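Local coordinates for protein 2-oxoglutarate dehydrogenase E3 component (Thermus thermophilus, PDB 2YQU) that probably catalyses the NAD(+)-dependent reoxidation of protein-bound dihydrolipoyl groups as the FAD-containing E3 component of a 2-oxoacid dehydrogenase complex, at residues P204-E209 and I346-Y351; L290-R293 and Y298-G301; G317-E322 and G329-Q334; Y333-S338 and A417-A422. All blocks are in the same frame, centred on the assembly; numbering follows the deposited sequence.

Interaction 1. Residues P204-E209 and I346-Y351; sequences PTMDLE and IAAVGY
The sulfur of M206 lies against strand 345-350 and makes most of this contact. SD is 3.9 Å from I346 CG2 and 3.9 Å from A348 CB, the two side chains that point toward it, and it also rests on the backbone between them, 3.8 Å from A347 C. M206 and I346 cross at about a right angle. The unbranched thioether chain, bent at chi2 (-66°) and again at chi3, folds over the strand, while the small A348 lets the sulfur sit close to the backbone. A347 faces the other way, onto V407 and L411 of helix 407-419, as expected for a strand of the antiparallel sheet in the dimerisation domain of the pyridine nucleotide-disulfide oxidoreductases. The 204-209 segment leads into helix 208-221 of the NAD-binding domain, so the contact joins that domain to the dimerisation domain. A water bridges the two segments as well, accepting from D207 N at 3.1 Å and donating to A347 O at 3.0 Å. Farther out, D207 caps helix 208-221: its OD1 accepts from E209 N at 3.1 Å, with the donor 35° out of the carboxylate plane. K387 forms a salt bridge with that same OD1, and E353 N donates to OD2.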
loop_
_atom_site.group_PDB
_atom_site.type_symbol
_atom_site.label_atom_id
_atom_site.label_comp_id
_atom_site.label_asym_id
_atom_site.label_seq_id
_atom_site.Cartn_x
_atom_site.Cartn_y
_atom_site.Cartn_z
ATOM N N PRO A 204 1.199 11.018 20.799
ATOM C CA PRO A 204 1.698 10.248 21.946
ATOM C C PRO A 204 1.497 8.727 21.872
ATOM O O PRO A 204 2.193 8.023 22.599
ATOM C CB PRO A 204 0.917 10.837 23.129
ATOM C CG PRO A 204 -0.317 11.375 22.534
ATOM C CD PRO A 204 0.094 11.919 21.188
ATOM N N THR A 205 0.588 8.235 21.034
ATOM C CA THR A 205 0.383 6.793 20.872
ATOM C C THR A 205 1.417 6.157 19.950
ATOM O O THR A 205 1.536 4.938 19.918
ATOM C CB THR A 205 -1.022 6.469 20.318
ATOM O OG1 THR A 205 -1.215 7.095 19.043
ATOM C CG2 THR A 205 -2.122 7.042 21.203
ATOM N N MET A 206 2.127 6.977 19.178
ATOM C CA MET A 206 3.189 6.479 18.306
ATOM C C MET A 206 4.428 6.142 19.119
ATOM O O MET A 206 4.585 6.570 20.259
ATOM C CB MET A 206 3.557 7.518 17.238
ATOM C CG MET A 206 2.431 7.894 16.294
ATOM S SD MET A 206 1.939 6.515 15.243
ATOM C CE MET A 206 0.155 6.584 15.390
ATOM N N ASP A 207 5.308 5.356 18.505
ATOM C CA ASP A 207 6.658 5.139 19.002
ATOM C C ASP A 207 7.386 6.475 19.061
ATOM O O ASP A 207 7.222 7.308 18.172
ATOM C CB ASP A 207 7.376 4.178 18.066
ATOM C CG ASP A 207 8.757 3.793 18.542
ATOM O OD1 ASP A 207 9.714 4.514 18.229
ATOM O OD2 ASP A 207 8.988 2.764 19.204
ATOM N N LEU A 208 8.176 6.676 20.111
ATOM C CA LEU A 208 8.786 7.978 20.373
ATOM C C LEU A 208 9.617 8.444 19.189
ATOM O O LEU A 208 9.586 9.613 18.845
ATOM C CB LEU A 208 9.657 7.943 21.637
ATOM C CG LEU A 208 9.196 8.687 22.893
ATOM C CD1 LEU A 208 7.741 8.433 23.214
ATOM C CD2 LEU A 208 10.068 8.301 24.093
ATOM N N GLU A 209 10.362 7.525 18.582
ATOM C CA GLU A 209 11.173 7.838 17.398
ATOM C C GLU A 209 10.327 8.425 16.259
ATOM O O GLU A 209 10.721 9.382 15.595
ATOM C CB GLU A 209 11.879 6.572 16.910
ATOM C CG GLU A 209 13.207 6.805 16.219
ATOM C CD GLU A 209 14.060 5.554 16.205
ATOM O OE1 GLU A 209 13.563 4.504 15.744
ATOM O OE2 GLU A 209 15.235 5.622 16.655
ATOM N N ILE A 346 2.027 8.272 9.009
ATOM C CA ILE A 346 2.699 7.931 10.251
ATOM C C ILE A 346 1.920 6.750 10.802
ATOM O O ILE A 346 0.688 6.784 10.821
ATOM C CB ILE A 346 2.652 9.142 11.212
ATOM C CG1 ILE A 346 3.170 10.413 10.511
ATOM C CG2 ILE A 346 3.430 8.867 12.465
ATOM C CD1 ILE A 346 2.886 11.686 11.240
ATOM N N ALA A 347 2.594 5.700 11.242
ATOM C CA ALA A 347 1.859 4.527 11.726
ATOM C C ALA A 347 2.562 3.705 12.803
ATOM O O ALA A 347 3.777 3.746 12.955
ATOM C CB ALA A 347 1.467 3.641 10.560
ATOM N N ALA A 348 1.752 2.953 13.538
ATOM C CA ALA A 348 2.213 2.047 14.576
ATOM C C ALA A 348 1.322 0.819 14.623
ATOM O O ALA A 348 0.113 0.907 14.481
ATOM C CB ALA A 348 2.197 2.726 15.922
ATOM N N VAL A 349 1.935 -0.328 14.830
ATOM C CA VAL A 349 1.197 -1.544 15.106
ATOM C C VAL A 349 1.986 -2.369 16.121
ATOM O O VAL A 349 3.224 -2.382 16.114
ATOM C CB VAL A 349 0.855 -2.340 13.810
ATOM C CG1 VAL A 349 2.096 -2.839 13.127
ATOM C CG2 VAL A 349 -0.098 -3.489 14.111
ATOM N N GLY A 350 1.267 -3.048 17.005
ATOM C CA GLY A 350 1.889 -3.797 18.079
ATOM C C GLY A 350 2.533 -2.856 19.078
ATOM O O GLY A 350 2.115 -1.703 19.218
ATOM N N TYR A 351 3.564 -3.338 19.764
ATOM C CA TYR A 351 4.177 -2.597 20.859
ATOM C C TYR A 351 5.210 -1.595 20.360
ATOM O O TYR A 351 5.943 -1.870 19.407
ATOM C CB TYR A 351 4.848 -3.563 21.844
ATOM C CG TYR A 351 3.875 -4.360 22.692
ATOM C CD1 TYR A 351 3.940 -5.751 22.746
ATOM C CD2 TYR A 351 2.895 -3.719 23.444
ATOM C CE1 TYR A 351 3.051 -6.479 23.528
ATOM C CE2 TYR A 351 2.003 -4.433 24.223
ATOM C CZ TYR A 351 2.089 -5.811 24.265
ATOM O OH TYR A 351 1.195 -6.517 25.040
HETATM O O HOH W 1 4.885 4.354 15.640
#

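Interaction 2. Residues L290-R293 and Y298-G301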
loop_
_atom_site.group_PDB
_atom_site.type_symbol
_atom_site.label_atom_id
_atom_site.label_comp_id
_atom_site.label_asym_id
_atom_site.label_seq_id
_atom_site.Cartn_x
_atom_site.Cartn_y
_atom_site.Cartn_z
ATOM N N LEU A 290 -15.749 -8.519 26.275
ATOM C CA LEU A 290 -16.478 -7.262 26.092
ATOM C C LEU A 290 -17.816 -7.224 26.837
ATOM O O LEU A 290 -18.669 -6.402 26.535
ATOM C CB LEU A 290 -16.643 -6.931 24.603
ATOM C CG LEU A 290 -15.294 -6.853 23.882
ATOM C CD1 LEU A 290 -15.441 -7.082 22.401
ATOM C CD2 LEU A 290 -14.614 -5.514 24.177
ATOM N N ARG A 291 -17.987 -8.100 27.826
ATOM C CA ARG A 291 -19.168 -8.051 28.685
ATOM C C ARG A 291 -18.960 -7.024 29.788
ATOM O O ARG A 291 -17.883 -6.949 30.384
ATOM C CB ARG A 291 -19.423 -9.397 29.370
ATOM C CG ARG A 291 -19.727 -10.554 28.468
ATOM C CD ARG A 291 -19.744 -11.890 29.226
ATOM N NE ARG A 291 -18.414 -12.230 29.732
ATOM C CZ ARG A 291 -18.066 -13.415 30.245
ATOM N NH1 ARG A 291 -18.930 -14.417 30.308
ATOM N NH2 ARG A 291 -16.830 -13.598 30.684
ATOM N N THR A 292 -20.007 -6.270 30.092
ATOM C CA THR A 292 -20.027 -5.450 31.293
ATOM C C THR A 292 -20.242 -6.388 32.475
ATOM O O THR A 292 -20.276 -7.619 32.306
ATOM C CB THR A 292 -21.167 -4.407 31.251
ATOM O OG1 THR A 292 -22.435 -5.079 31.248
ATOM C CG2 THR A 292 -21.157 -3.594 29.955
ATOM N N ARG A 293 -20.416 -5.816 33.660
ATOM C CA ARG A 293 -20.670 -6.615 34.853
ATOM C C ARG A 293 -22.055 -7.279 34.817
ATOM O O ARG A 293 -22.302 -8.232 35.558
ATOM C CB ARG A 293 -20.479 -5.775 36.121
ATOM C CG ARG A 293 -21.550 -4.740 36.385
ATOM C CD ARG A 293 -21.382 -4.050 37.730
ATOM N NE ARG A 293 -22.000 -2.726 37.765
ATOM C CZ ARG A 293 -21.679 -1.764 38.631
ATOM N NH1 ARG A 293 -22.314 -0.597 38.581
ATOM N NH2 ARG A 293 -20.720 -1.945 39.539
ATOM N N TYR A 298 -23.093 -5.960 26.670
ATOM C CA TYR A 298 -21.728 -5.815 26.206
ATOM C C TYR A 298 -21.473 -4.346 25.881
ATOM O O TYR A 298 -22.404 -3.584 25.664
ATOM C CB TYR A 298 -21.513 -6.636 24.945
ATOM C CG TYR A 298 -21.567 -8.147 25.113
ATOM C CD1 TYR A 298 -22.748 -8.791 25.470
ATOM C CD2 TYR A 298 -20.453 -8.927 24.854
ATOM C CE1 TYR A 298 -22.804 -10.179 25.595
ATOM C CE2 TYR A 298 -20.496 -10.313 24.975
ATOM C CZ TYR A 298 -21.669 -10.930 25.348
ATOM O OH TYR A 298 -21.700 -12.308 25.464
ATOM N N ALA A 299 -20.207 -3.958 25.823
ATOM C CA ALA A 299 -19.836 -2.601 25.403
ATOM C C ALA A 299 -18.562 -2.639 24.579
ATOM O O ALA A 299 -17.673 -3.440 24.853
ATOM C CB ALA A 299 -19.656 -1.705 26.607
ATOM N N ILE A 300 -18.490 -1.762 23.581
ATOM C CA ILE A 300 -17.418 -1.776 22.577
ATOM C C ILE A 300 -17.068 -0.375 22.087
ATOM O O ILE A 300 -17.821 0.570 22.267
ATOM C CB ILE A 300 -17.836 -2.607 21.337
ATOM C CG1 ILE A 300 -19.081 -1.989 20.672
ATOM C CG2 ILE A 300 -18.056 -4.081 21.707
ATOM C CD1 ILE A 300 -19.411 -2.508 19.271
ATOM N N GLY A 301 -15.933 -0.275 21.409
ATOM C CA GLY A 301 -15.541 0.945 20.745
ATOM C C GLY A 301 -15.033 2.019 21.679
ATOM O O GLY A 301 -14.475 1.737 22.736
#
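R291 and Y298 lie side by side and point the same way, with the CG methylene of the arginine over one face of the tyrosine ring. R291 CG stands 3.9 Å from the ring centroid, 24° off the normal, in a CH-pi contact displaced toward the CE2-CZ rim. With chi1 at -63°, CG is anti to its carbonyl carbon and comes over the ring; the bend at chi3 then turns the guanidinium so that its plane is 35° from that of the ring. Its NE forms a salt bridge with D287, while Y298 OH is hydrogen-bonded to H323 of helix 310-326.

L290 and I300 cross at about a right angle, L290 CD1 being 4.0 Å from I300 CG2. T292 CG2 meets A299 CB at 4.1 Å, a modest fit of two small groups. Between these pairs runs a single beta bridge, R291 with Y298, whose hydrogen bond from A299 N to L290 O (3.0 Å) enters nearly along the C=O axis. The bridge ties the 290-293 loop to strand 297-299, within this chain an outermost strand of the parallel FAD-domain sheet, just before G301 touches the cofactor. A leucine in place of Y298 would probably leave H323 without its hydroxyl partner and R291 CG without a flat surface to lie on. The pairing thus divides the work, apolar carbons meeting across the contact while the charged and hydroxyl ends find polar partners beyond it.

Interaction 3. Residues G317-E322 and G329-Q334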
loop_
_atom_site.group_PDB
_atom_site.type_symbol
_atom_site.label_atom_id
_atom_site.label_comp_id
_atom_site.label_asym_id
_atom_site.label_seq_id
_atom_site.Cartn_x
_atom_site.Cartn_y
_atom_site.Cartn_z
ATOM N N GLY A 317 -16.963 -5.157 17.976
ATOM C CA GLY A 317 -18.342 -5.457 17.637
ATOM C C GLY A 317 -18.487 -6.892 17.140
ATOM O O GLY A 317 -19.385 -7.615 17.580
ATOM N N ILE A 318 -17.583 -7.306 16.256
ATOM C CA ILE A 318 -17.579 -8.670 15.721
ATOM C C ILE A 318 -17.385 -9.682 16.853
ATOM O O ILE A 318 -18.132 -10.673 16.949
ATOM C CB ILE A 318 -16.457 -8.846 14.653
ATOM C CG1 ILE A 318 -16.721 -7.976 13.414
ATOM C CG2 ILE A 318 -16.308 -10.323 14.262
ATOM C CD1 ILE A 318 -17.944 -8.303 12.655
ATOM N N ALA A 319 -16.388 -9.438 17.702
ATOM C CA ALA A 319 -16.044 -10.355 18.796
ATOM C C ALA A 319 -17.163 -10.448 19.826
ATOM O O ALA A 319 -17.410 -11.520 20.379
ATOM C CB ALA A 319 -14.750 -9.913 19.476
ATOM N N ALA A 320 -17.833 -9.328 20.078
ATOM C CA ALA A 320 -18.911 -9.276 21.060
ATOM C C ALA A 320 -20.086 -10.144 20.627
ATOM O O ALA A 320 -20.579 -10.961 21.403
ATOM C CB ALA A 320 -19.378 -7.844 21.266
ATOM N N VAL A 321 -20.517 -9.981 19.380
ATOM C CA VAL A 321 -21.697 -10.701 18.888
ATOM C C VAL A 321 -21.384 -12.172 18.632
ATOM O O VAL A 321 -22.236 -13.034 18.805
ATOM C CB VAL A 321 -22.353 -10.026 17.648
ATOM C CG1 VAL A 321 -22.774 -8.595 17.983
ATOM C CG2 VAL A 321 -21.456 -10.057 16.429
ATOM N N GLU A 322 -20.152 -12.461 18.234
ATOM C CA GLU A 322 -19.709 -13.844 18.113
ATOM C C GLU A 322 -19.668 -14.537 19.482
ATOM O O GLU A 322 -19.933 -15.729 19.576
ATOM C CB GLU A 322 -18.353 -13.900 17.406
ATOM C CG GLU A 322 -18.487 -13.675 15.910
ATOM C CD GLU A 322 -17.189 -13.830 15.140
ATOM O OE1 GLU A 322 -17.257 -13.806 13.891
ATOM O OE2 GLU A 322 -16.108 -13.966 15.767
ATOM N N GLY A 329 -15.056 -15.423 21.669
ATOM C CA GLY A 329 -14.676 -14.305 20.821
ATOM C C GLY A 329 -13.316 -13.788 21.246
ATOM O O GLY A 329 -12.815 -14.131 22.325
ATOM N N HIS A 330 -12.711 -12.953 20.414
ATOM C CA HIS A 330 -11.372 -12.456 20.712
ATOM C C HIS A 330 -10.956 -11.387 19.709
ATOM O O HIS A 330 -11.235 -11.489 18.517
ATOM C CB HIS A 330 -10.380 -13.633 20.720
ATOM C CG HIS A 330 -8.938 -13.234 20.648
ATOM N ND1 HIS A 330 -8.147 -13.094 21.768
ATOM C CD2 HIS A 330 -8.138 -12.972 19.587
ATOM C CE1 HIS A 330 -6.924 -12.756 21.400
ATOM N NE2 HIS A 330 -6.891 -12.675 20.082
ATOM N N VAL A 331 -10.324 -10.338 20.222
ATOM C CA VAL A 331 -9.712 -9.316 19.399
ATOM C C VAL A 331 -8.212 -9.369 19.626
ATOM O O VAL A 331 -7.750 -9.428 20.764
ATOM C CB VAL A 331 -10.206 -7.911 19.773
ATOM C CG1 VAL A 331 -9.490 -6.852 18.927
ATOM C CG2 VAL A 331 -11.724 -7.826 19.595
ATOM N N ASP A 332 -7.456 -9.351 18.539
ATOM C CA ASP A 332 -6.014 -9.279 18.642
ATOM C C ASP A 332 -5.616 -7.819 18.642
ATOM O O ASP A 332 -5.412 -7.238 17.583
ATOM C CB ASP A 332 -5.346 -10.009 17.485
ATOM C CG ASP A 332 -3.853 -10.094 17.654
ATOM O OD1 ASP A 332 -3.324 -9.486 18.617
ATOM O OD2 ASP A 332 -3.129 -10.752 16.883
ATOM N N TYR A 333 -5.510 -7.231 19.831
ATOM C CA TYR A 333 -5.169 -5.804 19.957
ATOM C C TYR A 333 -3.775 -5.481 19.415
ATOM O O TYR A 333 -3.535 -4.370 18.950
ATOM C CB TYR A 333 -5.332 -5.336 21.410
ATOM C CG TYR A 333 -6.785 -5.349 21.821
ATOM C CD1 TYR A 333 -7.654 -4.354 21.386
ATOM C CD2 TYR A 333 -7.301 -6.381 22.591
ATOM C CE1 TYR A 333 -8.998 -4.382 21.722
ATOM C CE2 TYR A 333 -8.655 -6.410 22.938
ATOM C CZ TYR A 333 -9.487 -5.409 22.493
ATOM O OH TYR A 333 -10.827 -5.426 22.828
ATOM N N GLN A 334 -2.876 -6.459 19.444
ATOM C CA GLN A 334 -1.502 -6.270 18.945
ATOM C C GLN A 334 -1.381 -6.189 17.419
ATOM O O GLN A 334 -0.320 -5.820 16.892
ATOM C CB GLN A 334 -0.610 -7.408 19.448
ATOM C CG GLN A 334 -0.517 -7.476 20.949
ATOM C CD GLN A 334 -0.164 -6.142 21.549
ATOM O OE1 GLN A 334 0.937 -5.629 21.322
ATOM N NE2 GLN A 334 -1.100 -5.553 22.290
HETATM O O HOH W 2 -14.143 -12.479 16.940
#
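A319 and G329 bring the two backbones together, their CA atoms 4.6 Å apart, as the chain leaving helix 310-326 doubles back in extended form past the helix side. No direct hydrogen bond links the segments. G329 CA passes 3.9 Å from A319 O, and a side chain on this residue would point into the helix and collide with that carbonyl oxygen, which explains why glycine suits the place. A319, itself small, has its CB directed at the returning chain, 3.8 Å from H330 N and 3.7 Å from V331 CG2. The valine uses both branches: with CG1 anti to the backbone N (chi1 177°), CG2 is left facing A319, while CG1 stands 3.7 Å above the plane of the Y333 ring, over its centre. I318 and V321 pack on helix 11-22 of the FAD-binding domain, and I318 also reaches I453 of the second subunit. E322 lies at the margin, where OE2 is 2.7 Å from a water; its OE1 is in a salt bridge with R19. The linker toward the dimerisation domain is therefore held to the helix by close van der Waals fit of the small A319 and G329 against backbone, with the charged E322 and its water at the edge.

Interaction 4. Residues Y333-S338 and A417-A422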
loop_
_atom_site.group_PDB
_atom_site.type_symbol
_atom_site.label_atom_id
_atom_site.label_comp_id
_atom_site.label_asym_id
_atom_site.label_seq_id
_atom_site.Cartn_x
_atom_site.Cartn_y
_atom_site.Cartn_z
ATOM N N TYR A 333 -5.510 -7.231 19.831
ATOM C CA TYR A 333 -5.169 -5.804 19.957
ATOM C C TYR A 333 -3.775 -5.481 19.415
ATOM O O TYR A 333 -3.535 -4.370 18.950
ATOM C CB TYR A 333 -5.332 -5.336 21.410
ATOM C CG TYR A 333 -6.785 -5.349 21.821
ATOM C CD1 TYR A 333 -7.654 -4.354 21.386
ATOM C CD2 TYR A 333 -7.301 -6.381 22.591
ATOM C CE1 TYR A 333 -8.998 -4.382 21.722
ATOM C CE2 TYR A 333 -8.655 -6.410 22.938
ATOM C CZ TYR A 333 -9.487 -5.409 22.493
ATOM O OH TYR A 333 -10.827 -5.426 22.828
ATOM N N GLN A 334 -2.876 -6.459 19.444
ATOM C CA GLN A 334 -1.502 -6.270 18.945
ATOM C C GLN A 334 -1.381 -6.189 17.419
ATOM O O GLN A 334 -0.320 -5.820 16.892
ATOM C CB GLN A 334 -0.610 -7.408 19.448
ATOM C CG GLN A 334 -0.517 -7.476 20.949
ATOM C CD GLN A 334 -0.164 -6.142 21.549
ATOM O OE1 GLN A 334 0.937 -5.629 21.322
ATOM N NE2 GLN A 334 -1.100 -5.553 22.290
ATOM N N ALA A 335 -2.449 -6.537 16.710
ATOM C CA ALA A 335 -2.453 -6.497 15.252
ATOM C C ALA A 335 -3.258 -5.322 14.698
ATOM O O ALA A 335 -3.479 -5.245 13.496
ATOM C CB ALA A 335 -2.983 -7.810 14.699
ATOM N N ILE A 336 -3.713 -4.426 15.581
ATOM C CA ILE A 336 -4.514 -3.273 15.178
ATOM C C ILE A 336 -3.601 -2.086 14.891
ATOM O O ILE A 336 -2.983 -1.550 15.818
ATOM C CB ILE A 336 -5.526 -2.901 16.294
ATOM C CG1 ILE A 336 -6.585 -3.996 16.403
ATOM C CG2 ILE A 336 -6.169 -1.542 16.014
ATOM C CD1 ILE A 336 -7.610 -3.769 17.534
ATOM N N PRO A 337 -3.521 -1.656 13.632
ATOM C CA PRO A 337 -2.703 -0.488 13.290
ATOM C C PRO A 337 -3.349 0.826 13.688
ATOM O O PRO A 337 -4.579 0.945 13.719
ATOM C CB PRO A 337 -2.607 -0.563 11.772
ATOM C CG PRO A 337 -3.841 -1.239 11.358
ATOM C CD PRO A 337 -4.166 -2.224 12.435
ATOM N N SER A 338 -2.507 1.798 14.007
ATOM C CA SER A 338 -2.936 3.168 14.218
ATOM C C SER A 338 -2.177 4.017 13.208
ATOM O O SER A 338 -0.950 3.949 13.133
ATOM C CB SER A 338 -2.647 3.606 15.651
ATOM O OG SER A 338 -3.028 4.957 15.845
ATOM N N ALA A 417 1.135 -9.685 9.452
ATOM C CA ALA A 417 2.218 -10.492 9.995
ATOM C C ALA A 417 2.063 -10.680 11.513
ATOM O O ALA A 417 2.218 -11.797 12.023
ATOM C CB ALA A 417 3.563 -9.890 9.642
ATOM N N LEU A 418 1.706 -9.609 12.218
ATOM C CA LEU A 418 1.450 -9.672 13.665
ATOM C C LEU A 418 0.267 -10.581 14.003
ATOM O O LEU A 418 0.339 -11.363 14.959
ATOM C CB LEU A 418 1.214 -8.269 14.226
ATOM C CG LEU A 418 2.538 -7.605 14.607
ATOM C CD1 LEU A 418 2.477 -6.099 14.503
ATOM C CD2 LEU A 418 2.941 -8.024 16.014
ATOM N N PHE A 419 -0.799 -10.484 13.211
ATOM C CA PHE A 419 -1.980 -11.343 13.351
ATOM C C PHE A 419 -1.604 -12.811 13.166
ATOM O O PHE A 419 -2.132 -13.671 13.854
ATOM C CB PHE A 419 -3.066 -10.949 12.337
ATOM C CG PHE A 419 -4.389 -11.624 12.561
ATOM C CD1 PHE A 419 -5.129 -11.358 13.704
ATOM C CD2 PHE A 419 -4.907 -12.510 11.620
ATOM C CE1 PHE A 419 -6.358 -11.963 13.908
ATOM C CE2 PHE A 419 -6.141 -13.120 11.827
ATOM C CZ PHE A 419 -6.857 -12.848 12.976
ATOM N N PHE A 420 -0.656 -13.072 12.262
ATOM C CA PHE A 420 -0.167 -14.429 11.991
ATOM C C PHE A 420 0.932 -14.864 12.966
ATOM O O PHE A 420 1.480 -15.957 12.815
ATOM C CB PHE A 420 0.401 -14.522 10.565
ATOM C CG PHE A 420 -0.639 -14.536 9.467
ATOM C CD1 PHE A 420 -2.000 -14.575 9.747
ATOM C CD2 PHE A 420 -0.241 -14.516 8.141
ATOM C CE1 PHE A 420 -2.928 -14.594 8.735
ATOM C CE2 PHE A 420 -1.175 -14.527 7.126
ATOM C CZ PHE A 420 -2.519 -14.565 7.426
ATOM N N LYS A 421 1.264 -14.013 13.941
ATOM C CA LYS A 421 2.303 -14.301 14.941
ATOM C C LYS A 421 3.634 -14.608 14.256
ATOM O O LYS A 421 4.393 -15.488 14.680
ATOM C CB LYS A 421 1.869 -15.442 15.872
ATOM C CG LYS A 421 0.505 -15.189 16.526
ATOM C CD LYS A 421 0.224 -16.146 17.680
ATOM C CE LYS A 421 -0.875 -15.619 18.600
ATOM N NZ LYS A 421 -2.178 -15.453 17.907
ATOM N N ALA A 422 3.903 -13.835 13.210
ATOM C CA ALA A 422 5.054 -14.042 12.334
ATOM C C ALA A 422 6.339 -13.698 13.035
ATOM O O ALA A 422 6.367 -12.842 13.915
ATOM C CB ALA A 422 4.929 -13.175 11.093
#
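The backbone O of Q334 faces L418, lying 3.7 Å from CD1 and 3.9 Å from CB of the leucine; this is van der Waals packing against a peptide group, and the glutamine side chain leads away to touch Y351. Next in the 3-10 turn comes A335, whose CB is directed into the last turn of helix 407-419. That methyl is 3.8 Å from F419 N, 3.9 Å from F419 CB and 4.2 Å from L418 CB, and it stands at the edge of the F419 ring, near its plane. F419 CG is anti to the backbone N (chi1 -170°), which swings the ring past the methyl rather than over it. Alanine's single methyl suits this close approach to the helix backbone. Past A335 the chain moves off: P337 O accepts from H311, and P337 packs on A433 of the second subunit. The helix ends in a Schellman motif at K421, with A422 N bonded to A417 O at 2.9 Å and K421 N to L418 O at 3.0 Å. F420 meets its counterpart F420 of the second subunit, so this helix end belongs to the dimer interface. With no hydrogen bond crossing it, the contact is carried by van der Waals contact of A335 and L418, partly against backbone atoms, Q334 O among them.

How the interactions relate
Interactions 2, 3 and 4 follow the chain from the FAD-binding domain to the dimerisation domain, and interaction 1 brings in the NAD-binding domain. Interactions 2 and 3 lie side by side, their centres about 11 Å apart, where strand 297-299 meets helix 310-326; I300 CD1 touches G317 CA at 3.5 Å. Interactions 3 and 4 share Y333 and Q334, so the linker that packs on helix 310-326 goes on to pack against the end of helix 407-419. Interaction 4 joins interaction 1 through a probable hydrogen bond between S338 N and A348 O, 2.8 Å. G301 of interaction 2 touches FAD, whereas the M206 side chain is about 10 Å from the cofactor and about 5 Å from that of V177, an NAD(+)-site residue.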